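Local atomic coordinates of nitrogenase molybdenum-iron protein alpha chain (Clostridium pasteurianum, PDB entry 4WES), a protein that forms, with the beta chain, the molybdenum-iron component of nitrogenase, which reduces dinitrogen to ammonium with electrons delivered by the iron protein. Residues Met272-Pro280 and Val398-Ile409. Numbering follows the deposited sequence.
Sequences MMETKYGIP and VTPDEQKYRVVI
With its CG turned away from the backbone N (chi1 -173°), Tyr405 swings its ring to the C-terminal end of helix 263-277, against the last carbonyls, while Tyr277, its CG beside its own backbone N, takes Lys404 CD at its ring edge, 3.9 Å from CE1; a water bonded to Tyr277 OH accepts from Lys404 NZ. Away from the metal-cluster sites, this is a C-terminal helix end at a positive-phi glycine, its carbonyls met by loop N-H groups: Gly278 is the first residue to leave helical geometry, and segment 398-409 closes round this end before helix 411-419 starts. Asp401 N meets Lys276 O at 2.9 Å, nearly straight (175° at the hydrogen) and on a lone pair in the carbonyl plane. Arg406 N reaches Tyr277 O at 3.0 Å from 46° above that carbonyl's plane. Beside these bonds, the Tyr405 ring has Lys276 O at its edge and Tyr277 O over one face, and its CE2 comes within 3.4 Å of Gly278 N. The bend linking the donors is itself braced, since Asp401 OD2 accepts from Gln403 N, an Asx turn, and from Lys404 N, which extends it to an Asx motif. At the glycine, CA directs a C-H to Arg406 O. The Arg406 guanidinium is steadied by NH2 bonding to Lys404 O and by NH1 bonding to Asp253 O. At one end of the contact, Val398 CG2 rests 3.8 Å from both Met272 CB and Thr275 CG2; at the other, Pro280 CD packs against Val408 CB at 3.7 Å, just ahead of strand 281-283. Water joins the segments further: one molecule donates to Glu274 O and bonds Tyr405 OH, and another donates to Gly278 O while accepting from Val408 N at 2.8 Å.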
ATOM      1  N   MET A 272     -27.578  -1.273 -45.329  1.00 10.89           N
ATOM      2  CA  MET A 272     -28.053   0.025 -45.813  1.00 11.72           C
ATOM      3  C   MET A 272     -27.002   0.760 -46.621  1.00 11.66           C
ATOM      4  O   MET A 272     -27.337   1.458 -47.576  1.00 11.87           O
ATOM      5  CB  MET A 272     -28.597   0.890 -44.675  1.00 11.06           C
ATOM      6  CG  MET A 272     -29.875   0.320 -44.099  1.00 13.20           C
ATOM      7  SD  MET A 272     -30.697   1.338 -42.862  1.00 13.99           S
ATOM      8  CE  MET A 272     -29.659   1.041 -41.437  1.00 13.69           C
ATOM      9  N   MET A 273     -25.727   0.634 -46.253  1.00 11.13           N
ATOM     10  CA  MET A 273     -24.667   1.256 -47.037  1.00 11.78           C
ATOM     11  C   MET A 273     -24.557   0.613 -48.417  1.00 12.54           C
ATOM     12  O   MET A 273     -24.259   1.289 -49.406  1.00 12.71           O
ATOM     13  CB  MET A 273     -23.339   1.235 -46.299  1.00 10.87           C
ATOM     14  CG  MET A 273     -23.306   2.162 -45.114  1.00 11.53           C
ATOM     15  SD  MET A 273     -21.697   2.262 -44.306  1.00 11.67           S
ATOM     16  CE  MET A 273     -20.807   3.278 -45.476  1.00 13.49           C
ATOM     17  N   GLU A 274     -24.742  -0.706 -48.493  1.00 11.70           N
ATOM     18  CA  GLU A 274     -24.760  -1.360 -49.782  1.00 12.21           C
ATOM     19  C   GLU A 274     -25.931  -0.845 -50.632  1.00 12.76           C
ATOM     20  O   GLU A 274     -25.759  -0.528 -51.810  1.00 13.75           O
ATOM     21  CB  GLU A 274     -24.819  -2.885 -49.661  1.00 13.71           C
ATOM     22  CG  GLU A 274     -24.710  -3.587 -51.008  1.00 15.88           C
ATOM     23  CD  GLU A 274     -24.543  -5.078 -50.951  1.00 20.60           C
ATOM     24  OE1 GLU A 274     -24.406  -5.642 -49.855  1.00 19.08           O
ATOM     25  OE2 GLU A 274     -24.608  -5.683 -52.026  1.00 31.23           O
ATOM     26  N   THR A 275     -27.135  -0.747 -50.046  1.00 12.74           N
ATOM     27  CA  THR A 275     -28.288  -0.302 -50.805  1.00 12.62           C
ATOM     28  C   THR A 275     -28.138   1.156 -51.267  1.00 13.24           C
ATOM     29  O   THR A 275     -28.446   1.500 -52.421  1.00 15.39           O
ATOM     30  CB  THR A 275     -29.538  -0.440 -49.945  1.00 13.35           C
ATOM     31  OG1 THR A 275     -29.683  -1.820 -49.593  1.00 14.37           O
ATOM     32  CG2 THR A 275     -30.747   0.095 -50.648  1.00 15.03           C
ATOM     33  N   LYS A 276     -27.720   2.029 -50.350  1.00 12.52           N
ATOM     34  CA  LYS A 276     -27.738   3.464 -50.610  1.00 13.39           C
ATOM     35  C   LYS A 276     -26.538   3.927 -51.439  1.00 13.53           C
ATOM     36  O   LYS A 276     -26.691   4.780 -52.311  1.00 15.20           O
ATOM     37  CB  LYS A 276     -27.810   4.243 -49.302  1.00 13.33           C
ATOM     38  CG  LYS A 276     -27.894   5.752 -49.487  1.00 13.82           C
ATOM     39  CD  LYS A 276     -28.226   6.469 -48.177  1.00 14.13           C
ATOM     40  CE  LYS A 276     -28.240   7.975 -48.356  1.00 15.99           C
ATOM     41  NZ  LYS A 276     -28.716   8.687 -47.148  1.00 19.63           N
ATOM     42  N   TYR A 277     -25.361   3.379 -51.152  1.00 13.07           N
ATOM     43  CA  TYR A 277     -24.104   3.837 -51.765  1.00 13.34           C
ATOM     44  C   TYR A 277     -23.491   2.851 -52.780  1.00 12.91           C
ATOM     45  O   TYR A 277     -22.616   3.245 -53.545  1.00 14.96           O
ATOM     46  CB  TYR A 277     -23.073   4.176 -50.673  1.00 12.99           C
ATOM     47  CG  TYR A 277     -23.515   5.271 -49.768  1.00 13.49           C
ATOM     48  CD1 TYR A 277     -23.649   6.589 -50.233  1.00 14.65           C
ATOM     49  CD2 TYR A 277     -23.840   5.029 -48.437  1.00 13.12           C
ATOM     50  CE1 TYR A 277     -24.092   7.611 -49.411  1.00 14.61           C
ATOM     51  CE2 TYR A 277     -24.261   6.040 -47.631  1.00 12.95           C
ATOM     52  CZ  TYR A 277     -24.387   7.332 -48.096  1.00 13.89           C
ATOM     53  OH  TYR A 277     -24.820   8.321 -47.256  1.00 14.93           O
ATOM     54  N   GLY A 278     -23.905   1.589 -52.726  1.00 13.06           N
ATOM     55  CA  GLY A 278     -23.301   0.561 -53.576  1.00 13.75           C
ATOM     56  C   GLY A 278     -22.070  -0.063 -52.957  1.00 12.78           C
ATOM     57  O   GLY A 278     -21.405  -0.854 -53.601  1.00 14.21           O
ATOM     58  N   ILE A 279     -21.758   0.268 -51.693  1.00 12.17           N
ATOM     59  CA  ILE A 279     -20.559  -0.254 -51.057  1.00 11.69           C
ATOM     60  C   ILE A 279     -20.797  -1.680 -50.589  1.00 10.84           C
ATOM     61  O   ILE A 279     -21.680  -1.915 -49.750  1.00 11.96           O
ATOM     62  CB  ILE A 279     -20.131   0.647 -49.898  1.00 11.34           C
ATOM     63  CG1 ILE A 279     -19.850   2.087 -50.357  1.00 13.67           C
ATOM     64  CG2 ILE A 279     -18.928   0.055 -49.171  1.00 12.59           C
ATOM     65  CD1 ILE A 279     -19.837   3.098 -49.233  1.00 13.35           C
ATOM     66  N   PRO A 280     -20.018  -2.647 -51.110  1.00 11.79           N
ATOM     67  CA  PRO A 280     -20.176  -4.042 -50.686  1.00 12.93           C
ATOM     68  C   PRO A 280     -19.595  -4.257 -49.314  1.00 11.15           C
ATOM     69  O   PRO A 280     -18.785  -3.470 -48.823  1.00 11.85           O
ATOM     70  CB  PRO A 280     -19.392  -4.811 -51.747  1.00 14.64           C
ATOM     71  CG  PRO A 280     -18.355  -3.851 -52.213  1.00 17.35           C
ATOM     72  CD  PRO A 280     -18.955  -2.485 -52.115  1.00 13.36           C
ATOM     73  N   VAL A 398     -33.749   2.463 -46.962  1.00 15.68           N
ATOM     74  CA  VAL A 398     -33.003   3.418 -47.768  1.00 15.81           C
ATOM     75  C   VAL A 398     -33.129   3.011 -49.232  1.00 16.65           C
ATOM     76  O   VAL A 398     -33.529   1.901 -49.536  1.00 17.82           O
ATOM     77  CB  VAL A 398     -31.519   3.521 -47.340  1.00 15.73           C
ATOM     78  CG1 VAL A 398     -31.386   4.039 -45.912  1.00 17.94           C
ATOM     79  CG2 VAL A 398     -30.814   2.181 -47.497  1.00 16.50           C
ATOM     80  N   THR A 399     -32.688   3.888 -50.114  1.00 17.44           N
ATOM     81  CA  THR A 399     -32.752   3.645 -51.556  1.00 19.39           C
ATOM     82  C   THR A 399     -31.470   4.166 -52.171  1.00 19.17           C
ATOM     83  O   THR A 399     -30.722   4.893 -51.516  1.00 19.29           O
ATOM     84  CB  THR A 399     -33.952   4.378 -52.166  1.00 22.12           C
ATOM     85  OG1 THR A 399     -33.840   5.799 -51.977  1.00 23.09           O
ATOM     86  CG2 THR A 399     -35.281   3.871 -51.596  1.00 23.71           C
ATOM     87  N   PRO A 400     -31.168   3.751 -53.411  1.00 20.47           N
ATOM     88  CA  PRO A 400     -29.918   4.205 -54.002  1.00 21.42           C
ATOM     89  C   PRO A 400     -29.876   5.691 -54.108  1.00 25.62           C
ATOM     90  O   PRO A 400     -30.780   6.295 -54.686  1.00 28.65           O
ATOM     91  CB  PRO A 400     -29.931   3.597 -55.409  1.00 25.78           C
ATOM     92  CG  PRO A 400     -30.848   2.451 -55.325  1.00 34.24           C
ATOM     93  CD  PRO A 400     -31.863   2.778 -54.270  1.00 26.86           C
ATOM     94  N   ASP A 401     -28.797   6.275 -53.627  1.00 22.77           N
ATOM     95  CA  ASP A 401     -28.600   7.699 -53.696  1.00 28.74           C
ATOM     96  C   ASP A 401     -28.360   8.102 -55.174  1.00 28.51           C
ATOM     97  O   ASP A 401     -27.448   7.595 -55.807  1.00 27.91           O
ATOM     98  CB  ASP A 401     -27.447   8.083 -52.756  1.00 32.61           C
ATOM     99  CG  ASP A 401     -27.285   9.596 -52.592  1.00 38.79           C
ATOM    100  OD1 ASP A 401     -27.444  10.079 -51.449  1.00 49.20           O
ATOM    101  OD2 ASP A 401     -26.965  10.277 -53.601  1.00 30.58           O
ATOM    102  N   GLU A 402     -29.228   8.960 -55.707  1.00 29.64           N
ATOM    103  CA  GLU A 402     -29.201   9.297 -57.149  1.00 45.29           C
ATOM    104  C   GLU A 402     -27.908  10.018 -57.564  1.00 48.45           C
ATOM    105  O   GLU A 402     -27.580  10.077 -58.751  1.00115.67           O
ATOM    106  CB  GLU A 402     -30.450  10.122 -57.490  1.00 41.92           C
ATOM    107  CG  GLU A 402     -31.739   9.312 -57.491  1.00 52.36           C
ATOM    108  CD  GLU A 402     -32.979  10.146 -57.792  1.00 85.16           C
ATOM    109  OE1 GLU A 402     -33.964   9.578 -58.344  1.00 51.95           O
ATOM    110  OE2 GLU A 402     -32.963  11.359 -57.466  1.00 75.08           O
ATOM    111  N   GLN A 403     -27.184  10.546 -56.574  1.00 34.37           N
ATOM    112  CA  GLN A 403     -25.910  11.246 -56.775  1.00 41.19           C
ATOM    113  C   GLN A 403     -24.650  10.425 -56.377  1.00 43.28           C
ATOM    114  O   GLN A 403     -23.625  10.442 -57.084  1.00 40.76           O
ATOM    115  CB  GLN A 403     -25.935  12.550 -55.977  1.00 55.57           C
ATOM    116  CG  GLN A 403     -24.571  13.172 -55.706  1.00 99.59           C
ATOM    117  CD  GLN A 403     -24.585  14.119 -54.512  1.00134.85           C
ATOM    118  OE1 GLN A 403     -25.636  14.685 -54.151  1.00226.75           O
ATOM    119  NE2 GLN A 403     -23.411  14.299 -53.895  1.00126.54           N
ATOM    120  N   LYS A 404     -24.729   9.712 -55.260  1.00 26.10           N
ATOM    121  CA  LYS A 404     -23.544   9.066 -54.652  1.00 22.66           C
ATOM    122  C   LYS A 404     -23.450   7.562 -54.889  1.00 21.83           C
ATOM    123  O   LYS A 404     -22.391   6.967 -54.624  1.00 24.77           O
ATOM    124  CB  LYS A 404     -23.530   9.293 -53.128  1.00 23.08           C
ATOM    125  CG  LYS A 404     -23.443  10.756 -52.726  1.00 25.03           C
ATOM    126  CD  LYS A 404     -23.490  10.987 -51.213  1.00 24.97           C
ATOM    127  CE  LYS A 404     -23.595  12.480 -50.871  1.00 29.88           C
ATOM    128  NZ  LYS A 404     -23.627  12.659 -49.381  1.00 25.78           N
ATOM    129  N   TYR A 405     -24.535   6.932 -55.350  1.00 19.43           N
ATOM    130  CA  TYR A 405     -24.504   5.495 -55.630  1.00 19.00           C
ATOM    131  C   TYR A 405     -23.465   5.186 -56.677  1.00 21.11           C
ATOM    132  O   TYR A 405     -23.381   5.876 -57.684  1.00 24.78           O
ATOM    133  CB  TYR A 405     -25.884   4.961 -56.064  1.00 20.27           C
ATOM    134  CG  TYR A 405     -25.914   3.462 -56.194  1.00 17.96           C
ATOM    135  CD1 TYR A 405     -25.498   2.815 -57.369  1.00 20.17           C
ATOM    136  CD2 TYR A 405     -26.270   2.675 -55.118  1.00 17.51           C
ATOM    137  CE1 TYR A 405     -25.489   1.430 -57.455  1.00 19.65           C
ATOM    138  CE2 TYR A 405     -26.275   1.285 -55.200  1.00 18.11           C
ATOM    139  CZ  TYR A 405     -25.880   0.661 -56.356  1.00 17.55           C
ATOM    140  OH  TYR A 405     -25.846  -0.718 -56.434  1.00 19.05           O
ATOM    141  N   ARG A 406     -22.656   4.160 -56.452  1.00 17.14           N
ATOM    142  CA  ARG A 406     -21.763   3.722 -57.490  1.00 18.26           C
ATOM    143  C   ARG A 406     -21.564   2.226 -57.477  1.00 15.84           C
ATOM    144  O   ARG A 406     -21.817   1.546 -56.464  1.00 16.53           O
ATOM    145  CB  ARG A 406     -20.448   4.451 -57.448  1.00 25.49           C
ATOM    146  CG  ARG A 406     -19.596   4.039 -56.306  1.00 23.11           C
ATOM    147  CD  ARG A 406     -19.303   5.324 -55.590  1.00 42.12           C
ATOM    148  NE  ARG A 406     -18.622   5.268 -54.316  1.00 46.80           N
ATOM    149  CZ  ARG A 406     -19.186   5.434 -53.111  1.00 46.79           C
ATOM    150  NH1 ARG A 406     -18.376   5.478 -52.080  1.00 30.29           N
ATOM    151  NH2 ARG A 406     -20.508   5.586 -52.917  1.00 37.14           N
ATOM    152  N   VAL A 407     -21.199   1.712 -58.642  1.00 14.61           N
ATOM    153  CA  VAL A 407     -20.888   0.316 -58.787  1.00 13.91           C
ATOM    154  C   VAL A 407     -19.440   0.160 -58.359  1.00 16.00           C
ATOM    155  O   VAL A 407     -18.539   0.752 -58.946  1.00 18.99           O
ATOM    156  CB  VAL A 407     -21.065  -0.144 -60.258  1.00 18.17           C
ATOM    157  CG1 VAL A 407     -20.611  -1.601 -60.396  1.00 20.58           C
ATOM    158  CG2 VAL A 407     -22.519   0.052 -60.667  1.00 20.21           C
ATOM    159  N   VAL A 408     -19.222  -0.588 -57.294  1.00 14.30           N
ATOM    160  CA  VAL A 408     -17.873  -0.796 -56.791  1.00 14.26           C
ATOM    161  C   VAL A 408     -17.314  -2.100 -57.330  1.00 14.91           C
ATOM    162  O   VAL A 408     -16.303  -2.102 -58.015  1.00 18.52           O
ATOM    163  CB  VAL A 408     -17.858  -0.786 -55.262  1.00 15.29           C
ATOM    164  CG1 VAL A 408     -16.441  -1.023 -54.746  1.00 16.54           C
ATOM    165  CG2 VAL A 408     -18.410   0.548 -54.764  1.00 15.52           C
ATOM    166  N   ILE A 409     -17.977  -3.217 -57.036  1.00 15.62           N
ATOM    167  CA  ILE A 409     -17.633  -4.490 -57.628  1.00 16.31           C
ATOM    168  C   ILE A 409     -18.779  -4.879 -58.556  1.00 15.86           C
ATOM    169  O   ILE A 409     -19.919  -5.060 -58.117  1.00 17.57           O
ATOM    170  CB  ILE A 409     -17.392  -5.594 -56.574  1.00 15.61           C
ATOM    171  CG1 ILE A 409     -16.372  -5.151 -55.503  1.00 17.01           C
ATOM    172  CG2 ILE A 409     -16.969  -6.882 -57.268  1.00 19.98           C
ATOM    173  CD1 ILE A 409     -16.157  -6.172 -54.385  1.00 20.00           C
TER
HETATM  174  O   HOH W   1     -26.352  -1.958 -54.131  1.00 22.12           O
HETATM  175  O   HOH W   2     -25.409  10.746 -48.234  1.00 17.91           O
HETATM  176  O   HOH W   3     -21.349  -1.986 -56.016  1.00 17.56           O